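Local coordinates for protein putative Type I topoisomerase (Deinococcus radiodurans, PDB 3M4A) that probably relaxes supercoiled DNA as a type IB topoisomerase, breaking one strand and rejoining it without ATP, at residues Glu61-Ala66 against Leu95-Gly100; Thr234-Arg239 against Gly287-Pro292; Glu312-Glu317 against Leu328-Glu333. One frame throughout, in Å; residues are numbered along the deposited sequence.

Contact 1 (Glu61-Ala66 against Leu95-Gly100); sequences ENELQA and LTRFAG
A single nitrogen, NH1 of R97, makes both direct polar bonds between the helix segment 95-100 and the loop entering strand 64-69, and its two acceptors differ in kind. The first is E63 OE1, 3.0 Å from R97 NH1. It lies at the edge of the guanidinium, practically in its plane, with an N-H...O angle of 166° and the donor nearly in line with the acid's C-O bond. This salt bridge uses one oxygen and one nitrogen, as fits a carboxylate turned 41° from the guanidinium. The second is the backbone carbonyl of E61, where E61 O sits 3.0 Å from R97 NH1 and the donor stands above the carbonyl plane, not on a lone pair.

The bend at chi2 brings R97 CD to 3.3 Å from E63 OE1, and that at chi3 turns the guanidinium toward E61 and E63. E63 CG sits between its own backbone N and carbonyl carbon (chi1 63°), bringing the carboxylate round to the helix. Water 1 donates to the other oxygen, E63 OE2, at 2.7 Å and to R97 O at 2.8 Å, so E63 holds R97 at both side chain and backbone. F83 touches both side chains from a neighbouring loop.

Replacing R97 with a leucine would probably leave the E63 carboxylate without its counter-charge and E61 O without this donor. The chemistry thus implies a tie of one salt bridge, one bond to a main-chain carbonyl and a water bridge between the N-terminal sheet region and helix 91-113 at the protein surface.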
ATOM      1  N   GLU A  61       2.428 -22.600  -0.875  1.00 37.16           N
ATOM      2  CA  GLU A  61       2.824 -21.390  -0.145  1.00 36.75           C
ATOM      3  C   GLU A  61       2.121 -20.106  -0.606  1.00 36.17           C
ATOM      4  O   GLU A  61       1.848 -19.234   0.218  1.00 35.99           O
ATOM      5  CB  GLU A  61       4.346 -21.196  -0.204  1.00 36.81           C
ATOM      6  CG  GLU A  61       5.124 -22.062   0.791  1.00 38.10           C
ATOM      7  CD  GLU A  61       4.990 -23.556   0.519  1.00 39.55           C
ATOM      8  OE1 GLU A  61       4.782 -23.934  -0.654  1.00 40.50           O
ATOM      9  OE2 GLU A  61       5.096 -24.354   1.478  1.00 40.76           O
ATOM     10  N   ASN A  62       1.838 -19.991  -1.905  1.00 35.34           N
ATOM     11  CA  ASN A  62       1.209 -18.786  -2.473  1.00 34.64           C
ATOM     12  C   ASN A  62       0.020 -18.249  -1.675  1.00 33.83           C
ATOM     13  O   ASN A  62      -0.911 -18.994  -1.368  1.00 33.60           O
ATOM     14  CB  ASN A  62       0.741 -19.054  -3.907  1.00 34.91           C
ATOM     15  CG  ASN A  62       1.861 -18.942  -4.922  1.00 35.67           C
ATOM     16  OD1 ASN A  62       2.607 -17.963  -4.935  1.00 36.96           O
ATOM     17  ND2 ASN A  62       1.976 -19.942  -5.795  1.00 37.11           N
ATOM     18  N   GLU A  63       0.053 -16.952  -1.360  1.00 32.72           N
ATOM     19  CA  GLU A  63      -1.022 -16.297  -0.608  1.00 32.29           C
ATOM     20  C   GLU A  63      -2.365 -16.301  -1.349  1.00 31.68           C
ATOM     21  O   GLU A  63      -3.419 -16.286  -0.712  1.00 31.10           O
ATOM     22  CB  GLU A  63      -0.635 -14.859  -0.214  1.00 31.92           C
ATOM     23  CG  GLU A  63      -0.391 -13.883  -1.385  1.00 31.44           C
ATOM     24  CD  GLU A  63       1.057 -13.839  -1.858  1.00 30.87           C
ATOM     25  OE1 GLU A  63       1.824 -14.768  -1.542  1.00 30.37           O
ATOM     26  OE2 GLU A  63       1.430 -12.875  -2.563  1.00 29.16           O
ATOM     27  N   LEU A  64      -2.319 -16.293  -2.680  1.00 31.50           N
ATOM     28  CA  LEU A  64      -3.520 -16.471  -3.502  1.00 31.81           C
ATOM     29  C   LEU A  64      -3.557 -17.902  -4.040  1.00 31.74           C
ATOM     30  O   LEU A  64      -2.798 -18.253  -4.943  1.00 31.96           O
ATOM     31  CB  LEU A  64      -3.558 -15.466  -4.662  1.00 31.62           C
ATOM     32  CG  LEU A  64      -4.789 -15.554  -5.576  1.00 31.50           C
ATOM     33  CD1 LEU A  64      -6.085 -15.563  -4.770  1.00 30.83           C
ATOM     34  CD2 LEU A  64      -4.786 -14.419  -6.592  1.00 31.52           C
ATOM     35  N   GLN A  65      -4.448 -18.712  -3.476  1.00 31.97           N
ATOM     36  CA  GLN A  65      -4.500 -20.150  -3.762  1.00 32.33           C
ATOM     37  C   GLN A  65      -5.362 -20.501  -4.977  1.00 32.54           C
ATOM     38  O   GLN A  65      -5.059 -21.461  -5.683  1.00 32.80           O
ATOM     39  CB  GLN A  65      -4.965 -20.916  -2.521  1.00 32.33           C
ATOM     40  CG  GLN A  65      -3.859 -21.082  -1.485  1.00 32.58           C
ATOM     41  CD  GLN A  65      -2.863 -22.153  -1.884  1.00 32.49           C
ATOM     42  OE1 GLN A  65      -3.231 -23.315  -2.036  1.00 32.50           O
ATOM     43  NE2 GLN A  65      -1.602 -21.770  -2.060  1.00 32.00           N
ATOM     44  N   ALA A  66      -6.426 -19.733  -5.217  1.00 32.70           N
ATOM     45  CA  ALA A  66      -7.239 -19.914  -6.427  1.00 32.75           C
ATOM     46  C   ALA A  66      -8.073 -18.680  -6.781  1.00 32.84           C
ATOM     47  O   ALA A  66      -8.456 -17.908  -5.895  1.00 31.99           O
ATOM     48  CB  ALA A  66      -8.146 -21.131  -6.277  1.00 32.81           C
ATOM     49  N   LEU A  95       5.136  -8.813   5.736  1.00 12.00           N
ATOM     50  CA  LEU A  95       5.669  -7.692   4.946  1.00 11.82           C
ATOM     51  C   LEU A  95       6.617  -8.133   3.830  1.00 11.51           C
ATOM     52  O   LEU A  95       6.652  -7.515   2.765  1.00 10.32           O
ATOM     53  CB  LEU A  95       6.385  -6.675   5.847  1.00 12.06           C
ATOM     54  CG  LEU A  95       5.506  -5.808   6.759  1.00 13.05           C
ATOM     55  CD1 LEU A  95       6.327  -4.713   7.417  1.00 13.86           C
ATOM     56  CD2 LEU A  95       4.330  -5.219   5.989  1.00 12.95           C
ATOM     57  N   THR A  96       7.412  -9.173   4.067  1.00 11.22           N
ATOM     58  CA  THR A  96       8.268  -9.699   3.003  1.00 11.17           C
ATOM     59  C   THR A  96       7.410 -10.194   1.855  1.00 11.12           C
ATOM     60  O   THR A  96       7.717  -9.951   0.695  1.00 11.11           O
ATOM     61  CB  THR A  96       9.134 -10.875   3.522  0.50 11.28           C
ATOM     62  OG1 THR A  96       9.852 -10.454   4.684  0.50 10.67           O
ATOM     63  CG2 THR A  96      10.119 -11.332   2.458  0.50 11.11           C
ATOM     64  N   ARG A  97       6.317 -10.873   2.183  1.00 11.33           N
ATOM     65  CA  ARG A  97       5.415 -11.365   1.163  1.00 10.73           C
ATOM     66  C   ARG A  97       4.666 -10.217   0.480  1.00 10.20           C
ATOM     67  O   ARG A  97       4.505 -10.215  -0.735  1.00 10.70           O
ATOM     68  CB  ARG A  97       4.434 -12.378   1.742  1.00 11.21           C
ATOM     69  CG  ARG A  97       3.755 -13.228   0.682  1.00 13.13           C
ATOM     70  CD  ARG A  97       4.718 -14.219  -0.007  1.00 17.19           C
ATOM     71  NE  ARG A  97       5.082 -15.340   0.856  1.00 18.87           N
ATOM     72  CZ  ARG A  97       4.343 -16.432   1.054  1.00 20.04           C
ATOM     73  NH1 ARG A  97       3.160 -16.575   0.468  1.00 20.25           N
ATOM     74  NH2 ARG A  97       4.787 -17.392   1.855  1.00 21.06           N
ATOM     75  N   PHE A  98       4.238  -9.231   1.260  1.00  9.30           N
ATOM     76  CA  PHE A  98       3.620  -8.026   0.683  1.00  9.23           C
ATOM     77  C   PHE A  98       4.565  -7.341  -0.317  1.00  8.48           C
ATOM     78  O   PHE A  98       4.139  -6.947  -1.408  1.00  8.57           O
ATOM     79  CB  PHE A  98       3.220  -7.053   1.789  1.00  8.22           C
ATOM     80  CG  PHE A  98       2.509  -5.827   1.294  1.00  7.91           C
ATOM     81  CD1 PHE A  98       1.240  -5.925   0.761  1.00  8.20           C
ATOM     82  CD2 PHE A  98       3.098  -4.569   1.383  1.00  8.88           C
ATOM     83  CE1 PHE A  98       0.553  -4.815   0.320  1.00  9.15           C
ATOM     84  CE2 PHE A  98       2.412  -3.433   0.941  1.00  7.91           C
ATOM     85  CZ  PHE A  98       1.153  -3.562   0.395  1.00  7.36           C
ATOM     86  N   ALA A  99       5.851  -7.228   0.021  1.00  8.93           N
ATOM     87  CA  ALA A  99       6.834  -6.642  -0.887  1.00  9.56           C
ATOM     88  C   ALA A  99       6.942  -7.456  -2.173  1.00 10.38           C
ATOM     89  O   ALA A  99       7.202  -6.909  -3.245  1.00 11.25           O
ATOM     90  CB  ALA A  99       8.197  -6.550  -0.201  1.00  9.06           C
ATOM     91  N   GLY A 100       6.713  -8.760  -2.063  1.00 11.24           N
ATOM     92  CA  GLY A 100       6.636  -9.633  -3.238  1.00 11.25           C
ATOM     93  C   GLY A 100       5.447  -9.389  -4.158  1.00 11.82           C
ATOM     94  O   GLY A 100       5.518  -9.738  -5.349  1.00 13.75           O
TER
HETATM   95  O   HOH W   1       3.984 -12.131  -2.724  1.00 19.74           O

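Contact 2 (Thr234-Arg239 against Gly287-Pro292); sequences TAKDFR and GSYICP
R239 and Y289 mark the closest backbone approach, with their CA atoms 7.0 Å apart where the first turns of helix 235-254 face the end of helix 282-289. No hydrogen bond joins the segments directly; the Y289 side chain fills the interval. K236 crosses it at about a right angle: its chain runs extended until a bend at chi4 (-52°) sets the ammonium obliquely against the ring, K236 NZ lying 3.4 Å from Y289 CE2. The preceding carbon also touches, K236 CE being 3.6 Å from Y289 OH. R239 adds an aliphatic contact, with its CB 3.9 Å from Y289 CE2, while its guanidinium stands 78° from the ring plane.

Water carries the polar link. Water 2, in the ring plane at its edge, lies 2.7 Å from Y289 OH and accepts from R239 NE at 3.0 Å; water 3 sits 3.0 Å from the same hydroxyl and takes a weak bond from R239 NH2. R239 is fixed further by R135 O at NH1 and L278 O at NH2.

By family resemblance R239 and Y289, near R137 and N280, probably belong to the active site, though the nearest atom of the bound DNA is about 14 Å away. A T234-D237 capping box starts helix 235-254, whose F238 packs against helices 91-113, 120-134 and 219-230, while C291, just beyond Y289, rests on W92 and L95 of helix 91-113.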
ATOM      1  N   THR A 234      -4.507  -6.106   2.343  1.00 12.28           N
ATOM      2  CA  THR A 234      -5.536  -5.072   2.410  1.00 12.30           C
ATOM      3  C   THR A 234      -4.917  -3.681   2.482  1.00 11.88           C
ATOM      4  O   THR A 234      -3.696  -3.526   2.630  1.00 11.60           O
ATOM      5  CB  THR A 234      -6.437  -5.239   3.658  1.00 13.08           C
ATOM      6  OG1 THR A 234      -5.719  -4.866   4.840  1.00 14.01           O
ATOM      7  CG2 THR A 234      -6.939  -6.687   3.793  1.00 13.94           C
ATOM      8  N   ALA A 235      -5.769  -2.665   2.435  1.00 11.57           N
ATOM      9  CA  ALA A 235      -5.279  -1.286   2.537  1.00 11.45           C
ATOM     10  C   ALA A 235      -4.385  -1.067   3.762  1.00 10.97           C
ATOM     11  O   ALA A 235      -3.440  -0.275   3.704  1.00  9.94           O
ATOM     12  CB  ALA A 235      -6.441  -0.284   2.511  1.00 11.43           C
ATOM     13  N   LYS A 236      -4.649  -1.760   4.878  1.00 11.42           N
ATOM     14  CA  LYS A 236      -3.848  -1.567   6.087  1.00 11.73           C
ATOM     15  C   LYS A 236      -2.388  -1.947   5.875  1.00 10.46           C
ATOM     16  O   LYS A 236      -1.485  -1.375   6.503  1.00 10.34           O
ATOM     17  CB  LYS A 236      -4.391  -2.377   7.274  1.00 12.65           C
ATOM     18  CG  LYS A 236      -3.647  -2.085   8.564  1.00 13.40           C
ATOM     19  CD  LYS A 236      -4.313  -2.716   9.790  1.00 15.61           C
ATOM     20  CE  LYS A 236      -3.827  -2.050  11.070  1.00 18.34           C
ATOM     21  NZ  LYS A 236      -2.338  -1.986  11.181  1.00 22.25           N
ATOM     22  N   ASP A 237      -2.152  -2.927   5.008  1.00  9.90           N
ATOM     23  CA  ASP A 237      -0.785  -3.340   4.713  1.00  8.76           C
ATOM     24  C   ASP A 237       0.048  -2.201   4.108  1.00  7.18           C
ATOM     25  O   ASP A 237       1.266  -2.178   4.272  1.00  6.74           O
ATOM     26  CB  ASP A 237      -0.762  -4.577   3.813  1.00  9.06           C
ATOM     27  CG  ASP A 237      -1.252  -5.822   4.536  1.00 11.72           C
ATOM     28  OD1 ASP A 237      -0.572  -6.237   5.497  1.00 13.40           O
ATOM     29  OD2 ASP A 237      -2.313  -6.366   4.147  1.00 12.74           O
ATOM     30  N   PHE A 238      -0.577  -1.243   3.432  1.00  6.36           N
ATOM     31  CA  PHE A 238       0.191  -0.082   2.936  1.00  6.06           C
ATOM     32  C   PHE A 238       0.714   0.776   4.085  1.00  5.95           C
ATOM     33  O   PHE A 238       1.787   1.383   3.974  1.00  5.25           O
ATOM     34  CB  PHE A 238      -0.649   0.807   2.026  1.00  6.26           C
ATOM     35  CG  PHE A 238      -0.958   0.211   0.676  1.00  5.55           C
ATOM     36  CD1 PHE A 238       0.063  -0.072  -0.227  1.00  6.16           C
ATOM     37  CD2 PHE A 238      -2.270  -0.017   0.297  1.00  7.73           C
ATOM     38  CE1 PHE A 238      -0.214  -0.599  -1.471  1.00  8.27           C
ATOM     39  CE2 PHE A 238      -2.566  -0.550  -0.958  1.00  7.55           C
ATOM     40  CZ  PHE A 238      -1.531  -0.840  -1.846  1.00  7.20           C
ATOM     41  N   ARG A 239      -0.024   0.816   5.194  1.00  6.03           N
ATOM     42  CA  ARG A 239       0.385   1.623   6.341  1.00  6.23           C
ATOM     43  C   ARG A 239       1.445   0.938   7.195  1.00  5.90           C
ATOM     44  O   ARG A 239       2.374   1.589   7.652  1.00  6.15           O
ATOM     45  CB  ARG A 239      -0.828   2.052   7.171  1.00  6.63           C
ATOM     46  CG  ARG A 239      -1.553   3.211   6.508  1.00  6.42           C
ATOM     47  CD  ARG A 239      -2.935   3.444   7.081  1.00  7.61           C
ATOM     48  NE  ARG A 239      -2.905   3.743   8.521  1.00  9.23           N
ATOM     49  CZ  ARG A 239      -2.607   4.931   9.045  1.00  8.35           C
ATOM     50  NH1 ARG A 239      -2.275   5.961   8.275  1.00  8.85           N
ATOM     51  NH2 ARG A 239      -2.649   5.087  10.363  1.00 11.90           N
ATOM     52  N   GLY A 287       3.939  -0.316  18.444  1.00 17.13           N
ATOM     53  CA  GLY A 287       3.290  -1.604  18.695  1.00 17.18           C
ATOM     54  C   GLY A 287       2.707  -2.337  17.496  1.00 17.41           C
ATOM     55  O   GLY A 287       2.732  -3.572  17.460  1.00 18.46           O
ATOM     56  N   SER A 288       2.174  -1.598  16.520  1.00 17.30           N
ATOM     57  CA  SER A 288       1.391  -2.185  15.432  1.00 16.70           C
ATOM     58  C   SER A 288       1.865  -1.872  14.006  1.00 15.87           C
ATOM     59  O   SER A 288       1.447  -2.556  13.066  1.00 16.22           O
ATOM     60  CB  SER A 288      -0.065  -1.733  15.544  1.00 17.56           C
ATOM     61  OG  SER A 288      -0.665  -2.234  16.728  1.00 20.83           O
ATOM     62  N   TYR A 289       2.700  -0.849  13.826  1.00 14.37           N
ATOM     63  CA  TYR A 289       3.020  -0.410  12.476  1.00 13.92           C
ATOM     64  C   TYR A 289       4.473  -0.678  12.063  1.00 13.23           C
ATOM     65  O   TYR A 289       4.696  -1.289  11.019  1.00 13.86           O
ATOM     66  CB  TYR A 289       2.576   1.048  12.259  1.00 14.09           C
ATOM     67  CG  TYR A 289       1.067   1.172  12.180  1.00 14.10           C
ATOM     68  CD1 TYR A 289       0.300   1.423  13.321  1.00 15.08           C
ATOM     69  CD2 TYR A 289       0.401   0.983  10.977  1.00 13.82           C
ATOM     70  CE1 TYR A 289      -1.087   1.507  13.254  1.00 14.73           C
ATOM     71  CE2 TYR A 289      -0.988   1.069  10.898  1.00 14.36           C
ATOM     72  CZ  TYR A 289      -1.724   1.330  12.036  1.00 15.76           C
ATOM     73  OH  TYR A 289      -3.105   1.417  11.936  1.00 17.42           O
ATOM     74  N   ILE A 290       5.447  -0.277  12.877  1.00 11.64           N
ATOM     75  CA  ILE A 290       6.856  -0.444  12.503  1.00 11.24           C
ATOM     76  C   ILE A 290       7.321  -1.852  12.868  1.00 10.92           C
ATOM     77  O   ILE A 290       7.261  -2.251  14.044  1.00 10.77           O
ATOM     78  CB  ILE A 290       7.780   0.572  13.218  1.00 10.79           C
ATOM     79  CG1 ILE A 290       7.369   2.024  12.932  1.00 10.39           C
ATOM     80  CG2 ILE A 290       9.230   0.368  12.797  1.00 10.70           C
ATOM     81  CD1 ILE A 290       8.075   3.046  13.787  1.00 10.72           C
ATOM     82  N   CYS A 291       7.792  -2.604  11.879  1.00 10.47           N
ATOM     83  CA  CYS A 291       8.334  -3.941  12.144  1.00 10.49           C
ATOM     84  C   CYS A 291       9.599  -3.824  13.012  1.00  9.77           C
ATOM     85  O   CYS A 291      10.528  -3.120  12.663  1.00  9.39           O
ATOM     86  CB  CYS A 291       8.624  -4.671  10.831  1.00 10.59           C
ATOM     87  SG  CYS A 291       9.358  -6.290  11.079  1.00 12.92           S
ATOM     88  N   PRO A 292       9.651  -4.544  14.154  1.00  9.64           N
ATOM     89  CA  PRO A 292      10.786  -4.384  15.062  1.00  9.54           C
ATOM     90  C   PRO A 292      12.123  -4.831  14.490  1.00  8.72           C
ATOM     91  O   PRO A 292      13.186  -4.428  14.966  1.00  9.03           O
ATOM     92  CB  PRO A 292      10.403  -5.265  16.265  1.00  9.83           C
ATOM     93  CG  PRO A 292       9.453  -6.240  15.745  1.00 10.68           C
ATOM     94  CD  PRO A 292       8.688  -5.546  14.634  1.00 10.18           C
TER
HETATM   95  O   HOH W   2      -4.397   1.385   9.549  1.00 17.54           O
HETATM   96  O   HOH W   3      -4.895   3.803  12.518  1.00 37.64           O

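Contact 3 (Glu312-Glu317 against Leu328-Glu333)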
ATOM      1  N   GLU A 312      23.725  -8.461 -10.221  1.00 13.30           N
ATOM      2  CA  GLU A 312      22.772  -7.947 -11.195  1.00 13.94           C
ATOM      3  C   GLU A 312      21.397  -8.589 -10.998  1.00 13.64           C
ATOM      4  O   GLU A 312      20.371  -7.890 -11.046  1.00 13.17           O
ATOM      5  CB  GLU A 312      23.295  -8.129 -12.633  1.00 14.13           C
ATOM      6  CG  GLU A 312      24.599  -7.377 -12.931  1.00 16.74           C
ATOM      7  CD  GLU A 312      24.452  -5.856 -12.904  1.00 22.08           C
ATOM      8  OE1 GLU A 312      23.444  -5.335 -13.428  1.00 25.56           O
ATOM      9  OE2 GLU A 312      25.352  -5.175 -12.362  1.00 25.44           O
ATOM     10  N   ARG A 313      21.348  -9.895 -10.741  1.00 13.38           N
ATOM     11  CA  ARG A 313      20.049 -10.528 -10.476  1.00 13.71           C
ATOM     12  C   ARG A 313      19.418 -10.042  -9.172  1.00 13.27           C
ATOM     13  O   ARG A 313      18.201  -9.878  -9.099  1.00 13.61           O
ATOM     14  CB  ARG A 313      20.120 -12.050 -10.429  1.00 13.64           C
ATOM     15  CG  ARG A 313      18.720 -12.664 -10.476  1.00 13.97           C
ATOM     16  CD  ARG A 313      18.710 -14.158 -10.419  1.00 15.51           C
ATOM     17  NE  ARG A 313      17.351 -14.683 -10.566  1.00 16.62           N
ATOM     18  CZ  ARG A 313      16.501 -14.884  -9.560  1.00 18.17           C
ATOM     19  NH1 ARG A 313      16.817 -14.578  -8.306  1.00 20.49           N
ATOM     20  NH2 ARG A 313      15.302 -15.388  -9.818  1.00 19.34           N
ATOM     21  N   GLN A 314      20.230  -9.849  -8.139  1.00 13.15           N
ATOM     22  CA  GLN A 314      19.695  -9.327  -6.875  1.00 13.56           C
ATOM     23  C   GLN A 314      19.012  -7.979  -7.079  1.00 13.67           C
ATOM     24  O   GLN A 314      18.026  -7.694  -6.422  1.00 13.43           O
ATOM     25  CB  GLN A 314      20.783  -9.204  -5.821  1.00 13.81           C
ATOM     26  CG  GLN A 314      21.180 -10.541  -5.221  1.00 13.71           C
ATOM     27  CD  GLN A 314      22.311 -10.421  -4.243  1.00 13.49           C
ATOM     28  OE1 GLN A 314      22.575  -9.340  -3.696  1.00 14.76           O
ATOM     29  NE2 GLN A 314      22.996 -11.534  -3.998  1.00 14.64           N
ATOM     30  N   GLU A 315      19.549  -7.160  -7.971  1.00 14.14           N
ATOM     31  CA  GLU A 315      18.903  -5.893  -8.314  1.00 14.78           C
ATOM     32  C   GLU A 315      17.659  -6.134  -9.166  1.00 14.45           C
ATOM     33  O   GLU A 315      16.596  -5.540  -8.937  1.00 13.40           O
ATOM     34  CB  GLU A 315      19.875  -4.995  -9.060  1.00 14.82           C
ATOM     35  CG  GLU A 315      19.351  -3.578  -9.279  1.00 16.34           C
ATOM     36  CD  GLU A 315      20.435  -2.649  -9.756  1.00 18.17           C
ATOM     37  OE1 GLU A 315      20.999  -2.913 -10.847  1.00 25.25           O
ATOM     38  OE2 GLU A 315      20.720  -1.661  -9.044  1.00 25.47           O
ATOM     39  N   ALA A 316      17.786  -6.999 -10.167  1.00 14.57           N
ATOM     40  CA  ALA A 316      16.662  -7.281 -11.050  1.00 14.88           C
ATOM     41  C   ALA A 316      15.435  -7.810 -10.325  1.00 15.05           C
ATOM     42  O   ALA A 316      14.300  -7.534 -10.739  1.00 15.82           O
ATOM     43  CB  ALA A 316      17.083  -8.271 -12.161  1.00 15.17           C
ATOM     44  N   GLU A 317      15.631  -8.577  -9.252  1.00 14.86           N
ATOM     45  CA  GLU A 317      14.525  -9.153  -8.488  0.50 15.15           C
ATOM     46  C   GLU A 317      13.756  -8.101  -7.684  1.00 15.40           C
ATOM     47  O   GLU A 317      12.686  -8.387  -7.139  1.00 16.21           O
ATOM     48  CB  GLU A 317      15.036 -10.264  -7.559  0.50 15.49           C
ATOM     49  CG  GLU A 317      15.262 -11.597  -8.264  0.50 16.30           C
ATOM     50  CD  GLU A 317      13.961 -12.256  -8.716  0.50 16.91           C
ATOM     51  OE1 GLU A 317      13.226 -12.796  -7.861  0.50 18.29           O
ATOM     52  OE2 GLU A 317      13.675 -12.232  -9.931  0.50 19.16           O
ATOM     53  N   LEU A 328      14.713  -2.484   1.964  1.00  6.22           N
ATOM     54  CA  LEU A 328      13.869  -2.948   3.075  1.00  6.72           C
ATOM     55  C   LEU A 328      13.493  -4.431   2.942  1.00  7.08           C
ATOM     56  O   LEU A 328      13.566  -5.211   3.910  1.00  6.65           O
ATOM     57  CB  LEU A 328      12.601  -2.088   3.201  1.00  6.30           C
ATOM     58  CG  LEU A 328      11.627  -2.517   4.314  1.00  6.30           C
ATOM     59  CD1 LEU A 328      12.301  -2.461   5.674  1.00  6.21           C
ATOM     60  CD2 LEU A 328      10.380  -1.635   4.298  1.00  6.42           C
ATOM     61  N   LYS A 329      13.100  -4.831   1.742  1.00  7.29           N
ATOM     62  CA  LYS A 329      12.778  -6.219   1.494  1.00  7.98           C
ATOM     63  C   LYS A 329      13.937  -7.120   1.882  1.00  8.28           C
ATOM     64  O   LYS A 329      13.739  -8.114   2.557  1.00  7.63           O
ATOM     65  CB  LYS A 329      12.437  -6.464   0.037  1.00  8.51           C
ATOM     66  CG  LYS A 329      11.812  -7.836  -0.163  1.00  8.93           C
ATOM     67  CD  LYS A 329      11.490  -8.145  -1.585  1.00 10.39           C
ATOM     68  CE  LYS A 329      10.720  -9.460  -1.644  1.00 13.30           C
ATOM     69  NZ  LYS A 329      10.591  -9.994  -3.024  1.00 14.98           N
ATOM     70  N   ARG A 330      15.131  -6.748   1.443  1.00  8.19           N
ATOM     71  CA  ARG A 330      16.333  -7.530   1.736  1.00  9.02           C
ATOM     72  C   ARG A 330      16.658  -7.518   3.228  1.00  9.48           C
ATOM     73  O   ARG A 330      17.056  -8.554   3.781  1.00  9.13           O
ATOM     74  CB  ARG A 330      17.497  -7.030   0.899  1.00  9.28           C
ATOM     75  CG  ARG A 330      17.344  -7.404  -0.561  1.00 10.44           C
ATOM     76  CD  ARG A 330      18.458  -6.845  -1.412  1.00 11.34           C
ATOM     77  NE  ARG A 330      19.759  -7.331  -0.980  1.00 13.75           N
ATOM     78  CZ  ARG A 330      20.267  -8.519  -1.282  1.00 14.24           C
ATOM     79  NH1 ARG A 330      19.600  -9.381  -2.043  1.00 15.32           N
ATOM     80  NH2 ARG A 330      21.458  -8.849  -0.807  1.00 16.74           N
ATOM     81  N   MET A 331      16.459  -6.375   3.891  1.00  8.69           N
ATOM     82  CA  MET A 331      16.632  -6.328   5.355  1.00  9.47           C
ATOM     83  C   MET A 331      15.673  -7.276   6.068  1.00  9.56           C
ATOM     84  O   MET A 331      16.083  -8.013   6.981  1.00  9.89           O
ATOM     85  CB  MET A 331      16.472  -4.904   5.892  1.00  9.31           C
ATOM     86  CG  MET A 331      16.667  -4.792   7.386  1.00  9.19           C
ATOM     87  SD  MET A 331      16.315  -3.139   8.020  1.00 10.08           S
ATOM     88  CE  MET A 331      17.846  -2.302   7.679  1.00  8.75           C
ATOM     89  N   LEU A 332      14.399  -7.262   5.686  1.00 10.10           N
ATOM     90  CA  LEU A 332      13.428  -8.164   6.303  1.00 11.48           C
ATOM     91  C   LEU A 332      13.784  -9.620   6.026  1.00 12.27           C
ATOM     92  O   LEU A 332      13.642 -10.478   6.902  1.00 12.56           O
ATOM     93  CB  LEU A 332      12.013  -7.878   5.830  1.00 11.40           C
ATOM     94  CG  LEU A 332      11.455  -6.517   6.254  1.00 11.78           C
ATOM     95  CD1 LEU A 332      10.105  -6.290   5.560  1.00 14.79           C
ATOM     96  CD2 LEU A 332      11.314  -6.394   7.784  1.00 12.89           C
ATOM     97  N   GLU A 333      14.250  -9.890   4.812  1.00 12.98           N
ATOM     98  CA  GLU A 333      14.680 -11.246   4.450  1.00 14.15           C
ATOM     99  C   GLU A 333      15.846 -11.760   5.325  1.00 14.14           C
ATOM    100  O   GLU A 333      15.982 -12.975   5.518  1.00 14.98           O
ATOM    101  CB  GLU A 333      14.999 -11.333   2.947  1.00 14.26           C
ATOM    102  CG  GLU A 333      13.724 -11.309   2.096  1.00 16.73           C
ATOM    103  CD  GLU A 333      13.972 -11.309   0.592  1.00 17.48           C
ATOM    104  OE1 GLU A 333      15.022 -10.790   0.134  1.00 23.58           O
ATOM    105  OE2 GLU A 333      13.081 -11.818  -0.133  1.00 22.34           O
TER
HETATM  106  O   HOH W   4      17.465  -9.122  -4.147  1.00 14.96           O
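The carbonyl oxygen of Q314, OE1, lies over one face of the R330 guanidinium, and this overlap is the close part of a small contact that buries 116 Å² in all. The two flat groups are only 15° from parallel although the side chains themselves cross at about a right angle. Q314 OE1 does the touching, 3.1 Å from R330 NH2 and 3.4 Å from R330 CZ. Because that oxygen sits above the plane, neither terminal N-H of the arginine points at it; the contact is a face-on approach of a carbonyl dipole to a positive group, without a hydrogen bond. Q314 OE1 has its hydrogen bond elsewhere, from R310 N, which helps hold that oxygen where it is. The methylenes extend the overlap, with Q314 CG 3.7 Å from R330 NH1. On the arginine, a bend at chi3 (60°) turns the guanidinium across the end of the glutamine, and R330 NE makes a weak bond to Y307 O.

Away from this overlap the segments separate. Their nearest CA atoms, those of Q314 and R330, are 9.4 Å apart, and on this looser side water 4 spans part of the interval: it donates to Q314 O at 2.7 Å and accepts from R330 NH1 at 3.0 Å. The arginine therefore meets the short helix twice, once through its face and once through an N-H.

Other sides of helix 323-337 are buried, with L328 and L332 packing on W241 of helix 235-254 and M331 on I294 of helix 292-299. The arrangement is that of two consecutive helices joined by a loop, with the Q314 oxygen set over the R330 guanidinium face and a bridging water between them at the protein surface.

How the contacts relate
From the N terminus, contact 1 closes first, joining the loop before strand 64-69 to helix 91-113 and enclosing strand 75-79. Contact 2 opens only at 234 and closes a long, mostly helical excursion between helices 235-254 and 282-289. Contact 3 then closes a short loop between helices 312-316 and 323-337. The three follow in series, so none nests in or crosses another, yet they meet in space. Helix 91-113 links them: F98 packs on F238, L95 on C291, and L95 and T96 on L332. C291 SG also reaches L332 CD2. Together these contacts tie the N-terminal sheet region, through helix 91-113, to the catalytic-core helices and helix 323-337.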